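Beta-fructofuranosidase (Arthrobacter, PDB 3WPU) is a member of the levansucrase/invertase family of the beta-fructosidase clan, whose members fold as a five-bladed beta-propeller. Local coordinates at residues Ser349-Ile354 against Tyr371-Asp376. Residues are numbered along the deposited sequence; the frame is centred on the assembly and turned at random. Where two conformers were deposited one is given.
Sequences SYLFTI and YGFVGD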
ATOM      1  N   SER A 349       3.410  14.465   8.681  1.00 12.44           N
ATOM      2  CA  SER A 349       3.218  13.616   7.531  1.00 12.15           C
ATOM      3  C   SER A 349       4.044  12.349   7.737  1.00 11.12           C
ATOM      4  O   SER A 349       5.269  12.433   7.889  1.00 11.58           O
ATOM      5  CB  SER A 349       3.713  14.329   6.273  1.00 13.05           C
ATOM      6  OG  SER A 349       3.661  13.474   5.149  1.00 13.03           O
ATOM      7  N   TYR A 350       3.376  11.199   7.749  1.00 10.17           N
ATOM      8  CA  TYR A 350       4.041   9.894   7.760  1.00 10.00           C
ATOM      9  C   TYR A 350       3.973   9.323   6.351  1.00 10.06           C
ATOM     10  O   TYR A 350       2.881   9.170   5.797  1.00 10.23           O
ATOM     11  CB  TYR A 350       3.352   8.937   8.724  1.00 10.07           C
ATOM     12  CG  TYR A 350       3.634   9.243  10.170  1.00 10.14           C
ATOM     13  CD1 TYR A 350       4.721   8.671  10.832  1.00 10.68           C
ATOM     14  CD2 TYR A 350       2.864  10.177  10.866  1.00 10.42           C
ATOM     15  CE1 TYR A 350       5.003   8.976  12.159  1.00 10.92           C
ATOM     16  CE2 TYR A 350       3.141  10.475  12.204  1.00 10.78           C
ATOM     17  CZ  TYR A 350       4.206   9.888  12.839  1.00 11.16           C
ATOM     18  OH  TYR A 350       4.504  10.201  14.165  1.00 11.77           O
ATOM     19  N   LEU A 351       5.126   8.985   5.786  1.00  9.96           N
ATOM     20  CA  LEU A 351       5.159   8.340   4.502  1.00  9.71           C
ATOM     21  C   LEU A 351       5.485   6.888   4.834  1.00  9.67           C
ATOM     22  O   LEU A 351       6.508   6.637   5.462  1.00 10.61           O
ATOM     23  CB  LEU A 351       6.246   8.945   3.619  1.00 10.27           C
ATOM     24  CG  LEU A 351       6.709   8.134   2.406  1.00 10.47           C
ATOM     25  CD1 LEU A 351       5.555   7.808   1.494  1.00 10.62           C
ATOM     26  CD2 LEU A 351       7.831   8.820   1.645  1.00 11.15           C
ATOM     27  N   PHE A 352       4.587   5.985   4.480  1.00  9.39           N
ATOM     28  CA  PHE A 352       4.825   4.547   4.629  1.00  9.55           C
ATOM     29  C   PHE A 352       5.012   3.909   3.257  1.00  9.90           C
ATOM     30  O   PHE A 352       4.313   4.210   2.310  1.00  9.86           O
ATOM     31  CB  PHE A 352       3.680   3.869   5.361  1.00  9.78           C
ATOM     32  CG  PHE A 352       3.555   4.242   6.808  1.00  9.94           C
ATOM     33  CD1 PHE A 352       4.512   3.824   7.736  1.00 10.18           C
ATOM     34  CD2 PHE A 352       2.502   5.042   7.244  1.00  9.81           C
ATOM     35  CE1 PHE A 352       4.383   4.115   9.066  1.00 10.31           C
ATOM     36  CE2 PHE A 352       2.380   5.350   8.586  1.00 10.15           C
ATOM     37  CZ  PHE A 352       3.336   4.915   9.493  1.00 10.31           C
ATOM     38  N   THR A 353       5.937   2.955   3.189  1.00 10.55           N
ATOM     39  CA  THR A 353       6.195   2.248   1.953  0.50 11.19           C
ATOM     40  C   THR A 353       6.567   0.819   2.342  1.00 11.25           C
ATOM     41  O   THR A 353       6.796   0.539   3.518  1.00 12.59           O
ATOM     42  CB  THR A 353       7.277   2.982   1.123  0.50 11.62           C
ATOM     43  OG1 THR A 353       7.384   2.416  -0.194  0.50 11.12           O
ATOM     44  CG2 THR A 353       8.623   2.962   1.833  0.50 11.64           C
ATOM     45  N   ILE A 354       6.544  -0.047   1.355  1.00 11.18           N
ATOM     46  CA  ILE A 354       6.815  -1.478   1.534  1.00 11.63           C
ATOM     47  C   ILE A 354       8.049  -1.862   0.739  1.00 11.17           C
ATOM     48  O   ILE A 354       8.200  -1.407  -0.390  1.00 10.44           O
ATOM     49  CB  ILE A 354       5.615  -2.295   0.998  1.00 13.62           C
ATOM     50  CG1 ILE A 354       4.263  -1.635   1.388  1.00 15.67           C
ATOM     51  CG2 ILE A 354       5.728  -3.729   1.470  1.00 14.80           C
ATOM     52  CD1 ILE A 354       4.053  -1.411   2.859  1.00 16.30           C
ATOM     53  N   TYR A 371       8.227   0.132   5.843  1.00  9.33           N
ATOM     54  CA  TYR A 371       9.202   1.144   6.195  1.00  9.18           C
ATOM     55  C   TYR A 371       8.444   2.452   6.251  1.00  9.57           C
ATOM     56  O   TYR A 371       7.440   2.619   5.554  1.00 10.38           O
ATOM     57  CB  TYR A 371      10.357   1.142   5.180  1.00  9.32           C
ATOM     58  CG  TYR A 371      11.178  -0.123   5.344  1.00  8.93           C
ATOM     59  CD1 TYR A 371      10.772  -1.305   4.765  1.00  8.94           C
ATOM     60  CD2 TYR A 371      12.301  -0.135   6.167  1.00  8.79           C
ATOM     61  CE1 TYR A 371      11.491  -2.477   4.939  1.00  8.92           C
ATOM     62  CE2 TYR A 371      13.022  -1.303   6.362  1.00  8.98           C
ATOM     63  CZ  TYR A 371      12.595  -2.470   5.780  1.00  9.21           C
ATOM     64  OH  TYR A 371      13.354  -3.616   6.003  1.00  9.72           O
ATOM     65  N   GLY A 372       8.880   3.334   7.127  1.00  9.51           N
ATOM     66  CA  GLY A 372       8.229   4.635   7.236  1.00  9.16           C
ATOM     67  C   GLY A 372       9.131   5.752   7.626  1.00  9.23           C
ATOM     68  O   GLY A 372      10.268   5.565   8.083  1.00  9.54           O
ATOM     69  N   PHE A 373       8.583   6.957   7.451  1.00  8.87           N
ATOM     70  CA  PHE A 373       9.335   8.205   7.461  1.00  9.44           C
ATOM     71  C   PHE A 373       8.411   9.310   7.963  1.00  9.76           C
ATOM     72  O   PHE A 373       7.245   9.309   7.614  1.00 10.47           O
ATOM     73  CB  PHE A 373       9.837   8.527   6.042  1.00  9.43           C
ATOM     74  CG  PHE A 373      10.595   7.397   5.401  1.00  9.84           C
ATOM     75  CD1 PHE A 373      11.976   7.322   5.467  1.00  9.99           C
ATOM     76  CD2 PHE A 373       9.885   6.390   4.763  1.00 10.26           C
ATOM     77  CE1 PHE A 373      12.660   6.252   4.910  1.00 10.43           C
ATOM     78  CE2 PHE A 373      10.552   5.319   4.207  1.00 10.48           C
ATOM     79  CZ  PHE A 373      11.936   5.249   4.280  1.00 10.54           C
ATOM     80  N   VAL A 374       8.911  10.233   8.791  1.00  9.74           N
ATOM     81  CA  VAL A 374       8.035  11.261   9.326  1.00  9.55           C
ATOM     82  C   VAL A 374       8.639  12.633   9.140  1.00  9.83           C
ATOM     83  O   VAL A 374       9.846  12.809   9.233  1.00  9.98           O
ATOM     84  CB  VAL A 374       7.735  11.001  10.827  1.00  9.76           C
ATOM     85  CG1 VAL A 374       8.974  11.082  11.712  1.00  9.61           C
ATOM     86  CG2 VAL A 374       6.630  11.929  11.303  1.00  9.68           C
ATOM     87  N   GLY A 375       7.769  13.607   8.888  1.00  9.68           N
ATOM     88  CA  GLY A 375       8.266  14.970   8.788  1.00 10.24           C
ATOM     89  C   GLY A 375       7.143  15.936   8.937  1.00 10.53           C
ATOM     90  O   GLY A 375       6.005  15.569   9.184  1.00 10.85           O
ATOM     91  N   ASP A 376       7.475  17.210   8.760  1.00 11.60           N
ATOM     92  CA  ASP A 376       6.521  18.277   8.985  1.00 12.62           C
ATOM     93  C   ASP A 376       5.667  18.682   7.787  1.00 13.13           C
ATOM     94  O   ASP A 376       4.846  19.587   7.901  1.00 14.62           O
ATOM     95  CB  ASP A 376       7.281  19.508   9.511  1.00 13.56           C
ATOM     96  CG  ASP A 376       7.757  19.321  10.944  1.00 15.07           C
ATOM     97  OD1 ASP A 376       7.140  18.551  11.701  1.00 17.31           O
ATOM     98  OD2 ASP A 376       8.724  20.003  11.332  1.00 18.18           O
TER
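Y371 and T353 pair at one end of an antiparallel beta ladder between strands 348-355 and 369-375, neighbours in one sheet of the family's five-bladed beta-propeller. Y371 N reaches T353 O at 2.8 Å, and T353 N returns a nearly straight bond to Y371 O (170° at the hydrogen). The tyrosine ring itself meets W28, and its hydroxyl bonds to P367 O. G372 faces F352 as a non-hydrogen-bonded pair; lacking a side chain, it lets F352 CD1 come within 3.8 Å of its CA. F373 N gives L351 O only a weak bond, bent to 128°, whereas L351 N to F373 O is straighter at 160°. On the face carrying T353, L351 and Y371, the F373 ring presents its edge to T353 CG2, with CE2 3.9 Å from that methyl, while W28 meets the ring edge-to-face. V374 lies beside Y350 on the opposite face, where L385 of helix 385-388 packs against both. Its CG2, placed anti to the backbone N, is carried alongside the tyrosine and over one face of the Y350 ring in a CH-pi contact, 3.6 Å from the centroid; Y350 OH is held by P464 O. G375 closes the ladder through paired backbone bonds with S349, G375 N lying 2.9 Å from S349 O.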